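Local structure of nitrite oxidoreductase subunit A (Kuenenia stuttgartiensis, 7B04) at residues 186-190 against 249-253; 445-449 against 824-828; 972-978 against 1000-1005. The protein belongs to the molybdopterin oxidoreductase family, resembles subunit NarG, and holds a molybdenum atom, an iron/sulfur cluster and two MD1 molecules. All blocks are in the same frame, centred on the assembly; numbering follows the deposited sequence.

Interaction 1: 186-190 against 249-253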
ATOM      1  N   ILE B 186      16.153 -38.016  -3.776  1.00 28.18           N
ATOM      2  CA  ILE B 186      16.920 -39.200  -3.404  1.00 28.67           C
ATOM      3  C   ILE B 186      18.219 -39.269  -4.197  1.00 30.48           C
ATOM      4  O   ILE B 186      19.283 -39.570  -3.643  1.00 32.00           O
ATOM      5  CB  ILE B 186      16.067 -40.469  -3.591  1.00 23.84           C
ATOM      6  CG1 ILE B 186      14.886 -40.454  -2.621  1.00 23.79           C
ATOM      7  CG2 ILE B 186      16.908 -41.719  -3.383  1.00 25.00           C
ATOM      8  CD1 ILE B 186      13.861 -41.535  -2.884  1.00 23.61           C
ATOM      9  N   HIS B 187      18.159 -38.990  -5.500  1.00 28.77           N
ATOM     10  CA  HIS B 187      19.360 -39.064  -6.328  1.00 35.12           C
ATOM     11  C   HIS B 187      20.410 -38.052  -5.882  1.00 33.56           C
ATOM     12  O   HIS B 187      21.568 -38.409  -5.637  1.00 36.35           O
ATOM     13  CB  HIS B 187      19.001 -38.844  -7.795  1.00 33.52           C
ATOM     14  CG  HIS B 187      20.184 -38.846  -8.712  1.00 31.11           C
ATOM     15  ND1 HIS B 187      20.926 -37.713  -8.974  1.00 31.34           N
ATOM     16  CD2 HIS B 187      20.756 -39.842  -9.429  1.00 36.53           C
ATOM     17  CE1 HIS B 187      21.904 -38.012  -9.810  1.00 37.21           C
ATOM     18  NE2 HIS B 187      21.823 -39.298 -10.102  1.00 45.18           N
ATOM     19  N   ILE B 188      20.019 -36.780  -5.760  1.00 36.54           N
ATOM     20  CA  ILE B 188      20.996 -35.732  -5.477  1.00 33.33           C
ATOM     21  C   ILE B 188      21.548 -35.866  -4.062  1.00 33.09           C
ATOM     22  O   ILE B 188      22.750 -35.682  -3.834  1.00 38.92           O
ATOM     23  CB  ILE B 188      20.376 -34.347  -5.725  1.00 37.60           C
ATOM     24  CG1 ILE B 188      19.918 -34.233  -7.180  1.00 37.51           C
ATOM     25  CG2 ILE B 188      21.380 -33.256  -5.408  1.00 40.88           C
ATOM     26  CD1 ILE B 188      19.030 -33.042  -7.455  1.00 37.28           C
ATOM     27  N   THR B 189      20.690 -36.185  -3.087  1.00 39.22           N
ATOM     28  CA  THR B 189      21.188 -36.371  -1.727  1.00 29.36           C
ATOM     29  C   THR B 189      22.126 -37.564  -1.650  1.00 37.73           C
ATOM     30  O   THR B 189      23.073 -37.556  -0.861  1.00 40.46           O
ATOM     31  CB  THR B 189      20.033 -36.529  -0.738  1.00 24.23           C
ATOM     32  OG1 THR B 189      19.151 -37.568  -1.182  1.00 36.33           O
ATOM     33  CG2 THR B 189      19.265 -35.221  -0.605  1.00 24.20           C
ATOM     34  N   LYS B 190      21.879 -38.596  -2.455  1.00 35.68           N
ATOM     35  CA  LYS B 190      22.810 -39.712  -2.548  1.00 31.52           C
ATOM     36  C   LYS B 190      23.991 -39.373  -3.443  1.00 35.53           C
ATOM     37  O   LYS B 190      25.072 -39.948  -3.276  1.00 40.21           O
ATOM     38  CB  LYS B 190      22.078 -40.955  -3.067  1.00 29.12           C
ATOM     39  CG  LYS B 190      22.952 -42.172  -3.340  1.00 33.26           C
ATOM     40  CD  LYS B 190      23.446 -42.817  -2.054  1.00 43.50           C
ATOM     41  CE  LYS B 190      24.195 -44.110  -2.346  1.00 42.45           C
ATOM     42  NZ  LYS B 190      24.731 -44.750  -1.113  1.00 40.25           N
ATOM     43  N   VAL B 249      15.913 -40.399   4.856  1.00 30.84           N
ATOM     44  CA  VAL B 249      16.523 -40.576   3.540  1.00 37.33           C
ATOM     45  C   VAL B 249      18.032 -40.716   3.673  1.00 36.68           C
ATOM     46  O   VAL B 249      18.667 -41.496   2.953  1.00 34.81           O
ATOM     47  CB  VAL B 249      16.144 -39.413   2.605  1.00 36.25           C
ATOM     48  CG1 VAL B 249      16.320 -39.822   1.150  1.00 31.96           C
ATOM     49  CG2 VAL B 249      14.719 -38.960   2.864  1.00 26.47           C
ATOM     50  N   ASP B 250      18.628 -39.966   4.602  1.00 35.89           N
ATOM     51  CA  ASP B 250      20.056 -40.107   4.863  1.00 34.63           C
ATOM     52  C   ASP B 250      20.377 -41.501   5.385  1.00 29.98           C
ATOM     53  O   ASP B 250      21.408 -42.083   5.029  1.00 37.26           O
ATOM     54  CB  ASP B 250      20.512 -39.038   5.854  1.00 35.79           C
ATOM     55  CG  ASP B 250      22.014 -39.020   6.041  1.00 40.94           C
ATOM     56  OD1 ASP B 250      22.722 -38.560   5.119  1.00 38.41           O
ATOM     57  OD2 ASP B 250      22.487 -39.460   7.109  1.00 47.16           O
ATOM     58  N   ALA B 251      19.507 -42.047   6.237  1.00 29.33           N
ATOM     59  CA  ALA B 251      19.689 -43.417   6.709  1.00 35.18           C
ATOM     60  C   ALA B 251      19.645 -44.408   5.553  1.00 33.08           C
ATOM     61  O   ALA B 251      20.400 -45.386   5.535  1.00 36.81           O
ATOM     62  CB  ALA B 251      18.627 -43.758   7.754  1.00 37.86           C
ATOM     63  N   HIS B 252      18.758 -44.179   4.581  1.00 32.85           N
ATOM     64  CA  HIS B 252      18.701 -45.057   3.416  1.00 35.30           C
ATOM     65  C   HIS B 252      19.909 -44.851   2.511  1.00 35.24           C
ATOM     66  O   HIS B 252      20.429 -45.811   1.929  1.00 34.74           O
ATOM     67  CB  HIS B 252      17.406 -44.819   2.641  1.00 33.07           C
ATOM     68  CG  HIS B 252      16.192 -45.406   3.292  1.00 27.60           C
ATOM     69  ND1 HIS B 252      15.884 -46.748   3.220  1.00 26.03           N
ATOM     70  CD2 HIS B 252      15.209 -44.834   4.027  1.00 36.09           C
ATOM     71  CE1 HIS B 252      14.765 -46.977   3.882  1.00 31.50           C
ATOM     72  NE2 HIS B 252      14.334 -45.832   4.382  1.00 34.07           N
ATOM     73  N   ASN B 253      20.370 -43.605   2.383  1.00 38.23           N
ATOM     74  CA  ASN B 253      21.494 -43.310   1.500  1.00 37.92           C
ATOM     75  C   ASN B 253      22.793 -43.897   2.041  1.00 34.04           C
ATOM     76  O   ASN B 253      23.516 -44.597   1.321  1.00 37.93           O
ATOM     77  CB  ASN B 253      21.627 -41.798   1.307  1.00 36.19           C
ATOM     78  CG  ASN B 253      20.502 -41.216   0.471  1.00 36.57           C
ATOM     79  OD1 ASN B 253      20.067 -41.817  -0.511  1.00 36.39           O
ATOM     80  ND2 ASN B 253      20.029 -40.035   0.856  1.00 34.32           N
TER
HETATM   81  O   HOH W   1      22.419 -38.497   2.050  1.00 36.80           O

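Interaction 2: 445-449 against 824-828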
ATOM      1  N   THR B 445      27.386 -10.374  40.804  1.00 54.86           N
ATOM      2  CA  THR B 445      26.955 -11.491  39.943  1.00 55.47           C
ATOM      3  C   THR B 445      25.974 -10.991  38.887  1.00 55.46           C
ATOM      4  O   THR B 445      25.605  -9.840  38.932  1.00 46.42           O
ATOM      5  CB  THR B 445      26.490 -12.660  40.813  1.00 55.91           C
ATOM      6  OG1 THR B 445      26.966 -13.853  40.208  1.00 64.26           O
ATOM      7  CG2 THR B 445      24.994 -12.756  40.973  1.00 53.17           C
ATOM      8  N   ARG B 446      25.653 -11.852  37.930  1.00 53.79           N
ATOM      9  CA  ARG B 446      24.707 -11.550  36.833  1.00 56.72           C
ATOM     10  C   ARG B 446      23.340 -11.241  37.421  1.00 57.03           C
ATOM     11  O   ARG B 446      22.689 -10.337  36.943  1.00 53.85           O
ATOM     12  CB  ARG B 446      24.486 -12.845  36.062  1.00 60.18           C
ATOM     13  CG  ARG B 446      24.198 -12.671  34.586  1.00 56.91           C
ATOM     14  CD  ARG B 446      24.059 -14.059  34.033  1.00 52.69           C
ATOM     15  NE  ARG B 446      22.791 -14.176  33.362  1.00 60.00           N
ATOM     16  CZ  ARG B 446      22.405 -13.403  32.367  1.00 62.17           C
ATOM     17  NH1 ARG B 446      23.019 -12.262  32.135  1.00 58.15           N
ATOM     18  NH2 ARG B 446      21.414 -13.785  31.595  1.00 58.86           N
ATOM     19  N   ASP B 447      22.939 -12.029  38.411  1.00 55.58           N
ATOM     20  CA  ASP B 447      21.652 -11.898  39.126  1.00 46.33           C
ATOM     21  C   ASP B 447      21.642 -10.656  39.997  1.00 53.02           C
ATOM     22  O   ASP B 447      20.576 -10.167  40.251  1.00 59.55           O
ATOM     23  CB  ASP B 447      21.356 -13.140  39.950  1.00 43.59           C
ATOM     24  CG  ASP B 447      21.082 -14.336  39.080  1.00 51.09           C
ATOM     25  OD1 ASP B 447      20.944 -14.157  37.883  1.00 50.19           O
ATOM     26  OD2 ASP B 447      21.015 -15.425  39.621  1.00 54.28           O
ATOM     27  N   ASP B 448      22.794 -10.137  40.410  1.00 62.43           N
ATOM     28  CA  ASP B 448      22.847  -8.947  41.303  1.00 68.83           C
ATOM     29  C   ASP B 448      22.643  -7.698  40.459  1.00 62.45           C
ATOM     30  O   ASP B 448      23.596  -6.987  40.194  1.00 53.19           O
ATOM     31  CB  ASP B 448      24.197  -8.818  41.997  1.00 62.04           C
ATOM     32  CG  ASP B 448      24.480  -9.948  42.953  1.00 70.57           C
ATOM     33  OD1 ASP B 448      23.617 -10.800  43.117  1.00 71.54           O
ATOM     34  OD2 ASP B 448      25.551  -9.943  43.531  1.00 74.18           O
ATOM     35  N   VAL B 449      21.393  -7.452  40.116  1.00 57.42           N
ATOM     36  CA  VAL B 449      21.014  -6.337  39.228  1.00 55.15           C
ATOM     37  C   VAL B 449      19.775  -5.707  39.827  1.00 58.82           C
ATOM     38  O   VAL B 449      19.037  -6.360  40.527  1.00 61.10           O
ATOM     39  CB  VAL B 449      20.728  -6.854  37.812  1.00 58.20           C
ATOM     40  CG1 VAL B 449      19.370  -7.507  37.732  1.00 56.81           C
ATOM     41  CG2 VAL B 449      20.856  -5.752  36.785  1.00 51.41           C
ATOM     42  N   PRO B 824      25.896 -11.309  28.896  1.00 56.33           N
ATOM     43  CA  PRO B 824      26.879 -11.870  29.836  1.00 53.60           C
ATOM     44  C   PRO B 824      26.846 -11.217  31.209  1.00 55.38           C
ATOM     45  O   PRO B 824      27.091 -11.898  32.213  1.00 61.78           O
ATOM     46  CB  PRO B 824      28.216 -11.625  29.125  1.00 53.85           C
ATOM     47  CG  PRO B 824      27.865 -11.652  27.683  1.00 52.49           C
ATOM     48  CD  PRO B 824      26.500 -11.025  27.580  1.00 56.86           C
ATOM     49  N   THR B 825      26.537  -9.923  31.292  1.00 56.35           N
ATOM     50  CA  THR B 825      26.469  -9.231  32.574  1.00 53.37           C
ATOM     51  C   THR B 825      25.074  -9.202  33.182  1.00 50.38           C
ATOM     52  O   THR B 825      24.930  -8.778  34.333  1.00 54.89           O
ATOM     53  CB  THR B 825      26.970  -7.787  32.435  1.00 55.26           C
ATOM     54  OG1 THR B 825      26.096  -7.053  31.569  1.00 48.28           O
ATOM     55  CG2 THR B 825      28.388  -7.754  31.881  1.00 57.64           C
ATOM     56  N   GLY B 826      24.050  -9.640  32.458  1.00 52.56           N
ATOM     57  CA  GLY B 826      22.700  -9.469  32.956  1.00 56.49           C
ATOM     58  C   GLY B 826      22.239  -8.033  32.956  1.00 49.95           C
ATOM     59  O   GLY B 826      21.278  -7.695  33.655  1.00 50.20           O
ATOM     60  N   ARG B 827      22.913  -7.176  32.189  1.00 50.54           N
ATOM     61  CA  ARG B 827      22.659  -5.745  32.174  1.00 55.78           C
ATOM     62  C   ARG B 827      22.681  -5.250  30.740  1.00 50.35           C
ATOM     63  O   ARG B 827      23.190  -5.917  29.835  1.00 52.33           O
ATOM     64  CB  ARG B 827      23.701  -4.984  32.994  1.00 51.11           C
ATOM     65  CG  ARG B 827      23.597  -5.193  34.484  1.00 56.70           C
ATOM     66  CD  ARG B 827      24.888  -4.778  35.158  1.00 53.73           C
ATOM     67  NE  ARG B 827      24.752  -4.758  36.608  1.00 49.44           N
ATOM     68  CZ  ARG B 827      24.522  -3.658  37.313  1.00 48.89           C
ATOM     69  NH1 ARG B 827      24.411  -3.730  38.628  1.00 53.17           N
ATOM     70  NH2 ARG B 827      24.402  -2.487  36.705  1.00 50.65           N
ATOM     71  N   LEU B 828      22.085  -4.085  30.542  1.00 41.95           N
ATOM     72  CA  LEU B 828      22.110  -3.484  29.200  1.00 52.86           C
ATOM     73  C   LEU B 828      23.577  -3.182  28.934  1.00 51.69           C
ATOM     74  O   LEU B 828      24.151  -2.520  29.762  1.00 53.03           O
ATOM     75  CB  LEU B 828      21.297  -2.192  29.262  1.00 56.99           C
ATOM     76  CG  LEU B 828      19.822  -2.356  29.603  1.00 53.54           C
ATOM     77  CD1 LEU B 828      19.161  -1.011  29.768  1.00 42.86           C
ATOM     78  CD2 LEU B 828      19.108  -3.157  28.539  1.00 49.18           C
TER

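Interaction 3: 972-978 against 1000-1005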
ATOM      1  N   GLY B 972      10.057  12.087 -15.579  1.00 34.11           N
ATOM      2  CA  GLY B 972       9.326  11.155 -16.410  1.00 30.60           C
ATOM      3  C   GLY B 972      10.168  10.440 -17.431  1.00 34.59           C
ATOM      4  O   GLY B 972       9.661   9.532 -18.093  1.00 39.94           O
ATOM      5  N   ASP B 973      11.444  10.794 -17.553  1.00 43.24           N
ATOM      6  CA  ASP B 973      12.334  10.120 -18.486  1.00 46.66           C
ATOM      7  C   ASP B 973      12.780   8.773 -17.929  1.00 43.19           C
ATOM      8  O   ASP B 973      12.856   8.573 -16.715  1.00 40.83           O
ATOM      9  CB  ASP B 973      13.561  10.986 -18.775  1.00 43.42           C
ATOM     10  CG  ASP B 973      13.226  12.232 -19.569  1.00 49.52           C
ATOM     11  OD1 ASP B 973      12.224  12.211 -20.316  1.00 56.83           O
ATOM     12  OD2 ASP B 973      13.973  13.226 -19.459  1.00 43.25           O
ATOM     13  N   TYR B 974      13.080   7.847 -18.835  1.00 36.14           N
ATOM     14  CA  TYR B 974      13.672   6.572 -18.458  1.00 35.51           C
ATOM     15  C   TYR B 974      15.167   6.759 -18.203  1.00 36.02           C
ATOM     16  O   TYR B 974      15.839   7.507 -18.919  1.00 44.63           O
ATOM     17  CB  TYR B 974      13.439   5.539 -19.561  1.00 35.82           C
ATOM     18  CG  TYR B 974      12.017   5.018 -19.640  1.00 43.51           C
ATOM     19  CD1 TYR B 974      11.587   3.995 -18.806  1.00 44.39           C
ATOM     20  CD2 TYR B 974      11.108   5.542 -20.553  1.00 37.43           C
ATOM     21  CE1 TYR B 974      10.294   3.510 -18.874  1.00 44.19           C
ATOM     22  CE2 TYR B 974       9.811   5.062 -20.628  1.00 40.58           C
ATOM     23  CZ  TYR B 974       9.411   4.047 -19.784  1.00 45.72           C
ATOM     24  OH  TYR B 974       8.123   3.565 -19.851  1.00 38.00           O
ATOM     25  N   VAL B 975      15.674   6.098 -17.159  1.00 33.48           N
ATOM     26  CA  VAL B 975      17.053   6.249 -16.706  1.00 32.75           C
ATOM     27  C   VAL B 975      17.652   4.872 -16.421  1.00 38.04           C
ATOM     28  O   VAL B 975      16.966   3.964 -15.933  1.00 43.54           O
ATOM     29  CB  VAL B 975      17.135   7.169 -15.467  1.00 30.84           C
ATOM     30  CG1 VAL B 975      16.706   8.600 -15.823  1.00 32.44           C
ATOM     31  CG2 VAL B 975      16.255   6.639 -14.347  1.00 34.18           C
ATOM     32  N   TYR B 976      18.941   4.750 -16.614  1.00 38.57           N
ATOM     33  CA  TYR B 976      19.587   3.478 -16.263  1.00 36.94           C
ATOM     34  C   TYR B 976      20.105   3.630 -14.839  1.00 41.15           C
ATOM     35  O   TYR B 976      20.481   4.721 -14.489  1.00 49.19           O
ATOM     36  CB  TYR B 976      20.714   3.218 -17.250  1.00 38.28           C
ATOM     37  CG  TYR B 976      20.296   2.700 -18.599  1.00 39.41           C
ATOM     38  CD1 TYR B 976      19.823   1.417 -18.756  1.00 32.45           C
ATOM     39  CD2 TYR B 976      20.429   3.477 -19.727  1.00 37.51           C
ATOM     40  CE1 TYR B 976      19.466   0.934 -19.997  1.00 35.29           C
ATOM     41  CE2 TYR B 976      20.085   3.006 -20.977  1.00 35.69           C
ATOM     42  CZ  TYR B 976      19.602   1.728 -21.112  1.00 37.77           C
ATOM     43  OH  TYR B 976      19.261   1.256 -22.338  1.00 38.06           O
ATOM     44  N   VAL B 977      19.988   2.592 -14.016  1.00 39.44           N
ATOM     45  CA  VAL B 977      20.568   2.638 -12.647  1.00 48.33           C
ATOM     46  C   VAL B 977      21.710   1.642 -12.668  1.00 43.95           C
ATOM     47  O   VAL B 977      21.442   0.459 -12.606  1.00 43.12           O
ATOM     48  CB  VAL B 977      19.549   2.246 -11.573  1.00 46.14           C
ATOM     49  CG1 VAL B 977      19.385   3.331 -10.528  1.00 48.97           C
ATOM     50  CG2 VAL B 977      18.221   1.872 -12.191  1.00 47.08           C
ATOM     51  N   ASP B 978      22.935   2.137 -12.643  1.00 46.09           N
ATOM     52  CA  ASP B 978      24.104   1.249 -12.785  1.00 43.25           C
ATOM     53  C   ASP B 978      24.925   1.317 -11.505  1.00 47.93           C
ATOM     54  O   ASP B 978      25.008   2.376 -10.916  1.00 48.03           O
ATOM     55  CB  ASP B 978      24.883   1.604 -14.047  1.00 39.23           C
ATOM     56  CG  ASP B 978      24.190   1.182 -15.324  1.00 44.80           C
ATOM     57  OD1 ASP B 978      23.976   2.034 -16.178  1.00 44.40           O
ATOM     58  OD2 ASP B 978      23.881   0.012 -15.455  1.00 42.90           O
ATOM     59  N   ARG B1000      20.392  -5.294 -16.839  1.00 35.25           N
ATOM     60  CA  ARG B1000      20.580  -3.853 -16.614  1.00 38.56           C
ATOM     61  C   ARG B1000      19.234  -3.156 -16.405  1.00 40.59           C
ATOM     62  O   ARG B1000      18.314  -3.315 -17.219  1.00 46.92           O
ATOM     63  CB  ARG B1000      21.312  -3.227 -17.786  1.00 34.88           C
ATOM     64  CG  ARG B1000      22.073  -1.988 -17.383  1.00 40.67           C
ATOM     65  CD  ARG B1000      22.440  -1.114 -18.568  1.00 38.85           C
ATOM     66  NE  ARG B1000      22.945   0.188 -18.137  1.00 38.19           N
ATOM     67  CZ  ARG B1000      23.302   1.168 -18.962  1.00 33.48           C
ATOM     68  NH1 ARG B1000      23.220   1.009 -20.281  1.00 27.21           N
ATOM     69  NH2 ARG B1000      23.749   2.315 -18.467  1.00 32.34           N
ATOM     70  N   LEU B1001      19.117  -2.376 -15.320  1.00 29.36           N
ATOM     71  CA  LEU B1001      17.836  -1.783 -14.931  1.00 34.05           C
ATOM     72  C   LEU B1001      17.643  -0.435 -15.626  1.00 36.20           C
ATOM     73  O   LEU B1001      18.527   0.432 -15.597  1.00 35.53           O
ATOM     74  CB  LEU B1001      17.685  -1.672 -13.402  1.00 40.66           C
ATOM     75  CG  LEU B1001      16.545  -0.799 -12.839  1.00 39.18           C
ATOM     76  CD1 LEU B1001      15.203  -1.378 -13.286  1.00 34.02           C
ATOM     77  CD2 LEU B1001      16.557  -0.713 -11.277  1.00 33.70           C
ATOM     78  N   MET B1002      16.457  -0.258 -16.202  1.00 37.81           N
ATOM     79  CA  MET B1002      16.021   0.947 -16.901  1.00 39.99           C
ATOM     80  C   MET B1002      14.597   1.224 -16.449  1.00 36.18           C
ATOM     81  O   MET B1002      13.669   0.503 -16.837  1.00 43.97           O
ATOM     82  CB  MET B1002      16.058   0.782 -18.415  1.00 42.52           C
ATOM     83  CG  MET B1002      15.827   2.090 -19.139  1.00 34.42           C
ATOM     84  SD  MET B1002      16.060   2.014 -20.925  1.00 61.44           S
ATOM     85  CE  MET B1002      14.649   1.012 -21.356  1.00 29.16           C
ATOM     86  N   LEU B1003      14.445   2.186 -15.548  1.00 31.95           N
ATOM     87  CA  LEU B1003      13.144   2.607 -15.058  1.00 35.53           C
ATOM     88  C   LEU B1003      12.983   4.113 -15.232  1.00 39.70           C
ATOM     89  O   LEU B1003      13.935   4.840 -15.537  1.00 37.94           O
ATOM     90  CB  LEU B1003      12.962   2.171 -13.605  1.00 28.46           C
ATOM     91  CG  LEU B1003      13.572   3.033 -12.504  1.00 38.56           C
ATOM     92  CD1 LEU B1003      13.168   2.435 -11.171  1.00 37.07           C
ATOM     93  CD2 LEU B1003      15.089   3.143 -12.616  1.00 45.27           C
ATOM     94  N   ARG B1004      11.754   4.572 -15.010  1.00 44.73           N
ATOM     95  CA  ARG B1004      11.422   5.986 -15.094  1.00 39.90           C
ATOM     96  C   ARG B1004      11.885   6.743 -13.858  1.00 34.95           C
ATOM     97  O   ARG B1004      11.903   6.210 -12.745  1.00 38.44           O
ATOM     98  CB  ARG B1004       9.914   6.177 -15.252  1.00 35.74           C
ATOM     99  CG  ARG B1004       9.389   5.971 -16.660  1.00 38.59           C
ATOM    100  CD  ARG B1004       7.936   6.394 -16.725  1.00 37.20           C
ATOM    101  NE  ARG B1004       7.295   6.148 -18.014  1.00 39.67           N
ATOM    102  CZ  ARG B1004       7.251   7.021 -19.015  1.00 41.42           C
ATOM    103  NH1 ARG B1004       7.831   8.208 -18.895  1.00 41.85           N
ATOM    104  NH2 ARG B1004       6.629   6.705 -20.144  1.00 40.97           N
ATOM    105  N   ALA B1005      12.232   8.010 -14.065  1.00 34.30           N
ATOM    106  CA  ALA B1005      12.662   8.907 -13.007  1.00 38.22           C
ATOM    107  C   ALA B1005      11.504   9.802 -12.586  1.00 37.71           C
ATOM    108  O   ALA B1005      10.669  10.194 -13.404  1.00 37.61           O
ATOM    109  CB  ALA B1005      13.843   9.765 -13.464  1.00 39.88           C
TER

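Interaction 1: 186-190 against 249-253
Lys190 and Asn253 meet where helix 174-191 crosses helix 238-254, a helix-helix packing in which the axes of the short segments approach to 10.1 Å at a signed crossing angle of -64°. The direct polar contacts centre on Asn253. Lys190 NZ donates to Asn253 O over 2.7 Å, coming in tilted 26° from the carbonyl plane. Lys190 CB already lies 3.4 Å from Asn253 OD1, and a bend at the second torsion (chi2 72°) carries the atoms beyond CG on to the carbonyl. That oxygen sits near the C-terminal end of its helix, where a positive charge is probably welcome. The side-chain nitrogen, Asn253 ND2, gives a weak bond of 3.3 Å to Thr189 OG1, whose stronger partner is the carbonyl of Ile185 in its own helix.

Apolar packing is smaller: Ile186 CG1 touches Val249 CG1 at 4.1 Å, the two side chains crossing at about a right angle, and Leu749 of helix 734-749 lies against both.

A water completes the junction: its oxygen is 3.1 Å from both Thr189 O and Asp250 OD1, to which it donates, and it weakly accepts from Asn253 ND2.

Interaction 2: 445-449 against 824-828
Arg827 NH2 is gripped by two backbone carbonyls, Lys378 O and Thr381 O, which help hold the guanidinium where Val449 CG2 lies over one of its faces. This branch sits anti to the backbone N of Val449, and CG2 packs 3.6 Å from Arg827 CG and 3.7 Å from Gly826 O. The two side chains run past each other in opposite directions, the arginine extended from CG to NE. At the edge of that guanidinium, near its plane, lies Asp448 O, a long 3.7 Å from Arg827 NH1.

On the other flank Arg446 packs against the backbone of 824-826. Its CG lies 3.8 Å from Pro824 O, and its CA is 3.7 Å from Thr825 O. The edge of its guanidinium lies by Gly826 N; both are donors, with no hydrogen bond between them. Arg446 NH2 bonds weakly to Phe821 O. No hydrogen bond crosses between the two loops, which meet by packing.

Asp448, the centre of an inverse gamma turn, forms a salt bridge with Lys456. The contact joins the loop between strand 440-444 and helix 452-455 to the loop between helices 812-816 and 835-840, with Leu453 against Asp448 and Arg827, and Ser414 of helix 413-416 against Arg446.

Interaction 3: 972-978 against 1000-1005
Arg1000 begins the contact by laying its guanidinium flat on the Tyr976 ring, beside a pair of antiparallel strands in a six-stranded mixed sheet, probably the double-psi beta barrel of this family's C-terminal domain. The group centres are 3.6 Å apart and the planes 7° from parallel, a stack with cation-pi character. With CG anti to the backbone N (chi1 -154°) and an extended chain, the arginine also presents its edge to Asp978: in this salt bridge NE donates over 2.8 Å to the syn lone pair of Asp978 OD2.

Leu1001 lies side by side with Val977 on the sheet face that also carries Val975 and Leu1003, its side chain about 9 Å from a bound MD1. Met1002, non-hydrogen-bonded partner of Tyr976, has its CG over the ring face opposite Arg1000; its SD stands obliquely 4.0 Å from the ring centroid, a Met-aromatic contact.

Leu1003 and Val975 form a hydrogen-bonded pair, with Val975 N 2.7 Å from Leu1003 O. Both side chains pack on Ile957 of strand 956-959.

Arg1004 then sets its CG over the Tyr974 ring, 3.6 Å from the centroid, with guanidinium and ring planes 42° apart. Glu954 bridges the two, in a salt bridge with Arg1004 NE and hydrogen-bonded through its other carboxylate oxygen to Tyr974 OH. At Ala1005, N donates to Asp973 O over 2.8 Å, while Ala1005 O accepts from Gly972 N at 2.9 Å.

Along the chain the three contacts follow in series, each closing before the next opens. They share no helix, strand or sheet. The centre of interaction 1 is about 47 Å from those of interactions 2 and 3; the latter two are about 53 Å apart, on opposite sides of the chain's centre. Their scales differ too. Interaction 3 pairs strands separated by a short connection holding a helix, interaction 1 brings together helices from within one early region, and interaction 2 ties loops with 374 residues between them. The three thus tie separate parts of a large molybdopterin oxidoreductase subunit, and interaction 3 lies close to a bound MD1.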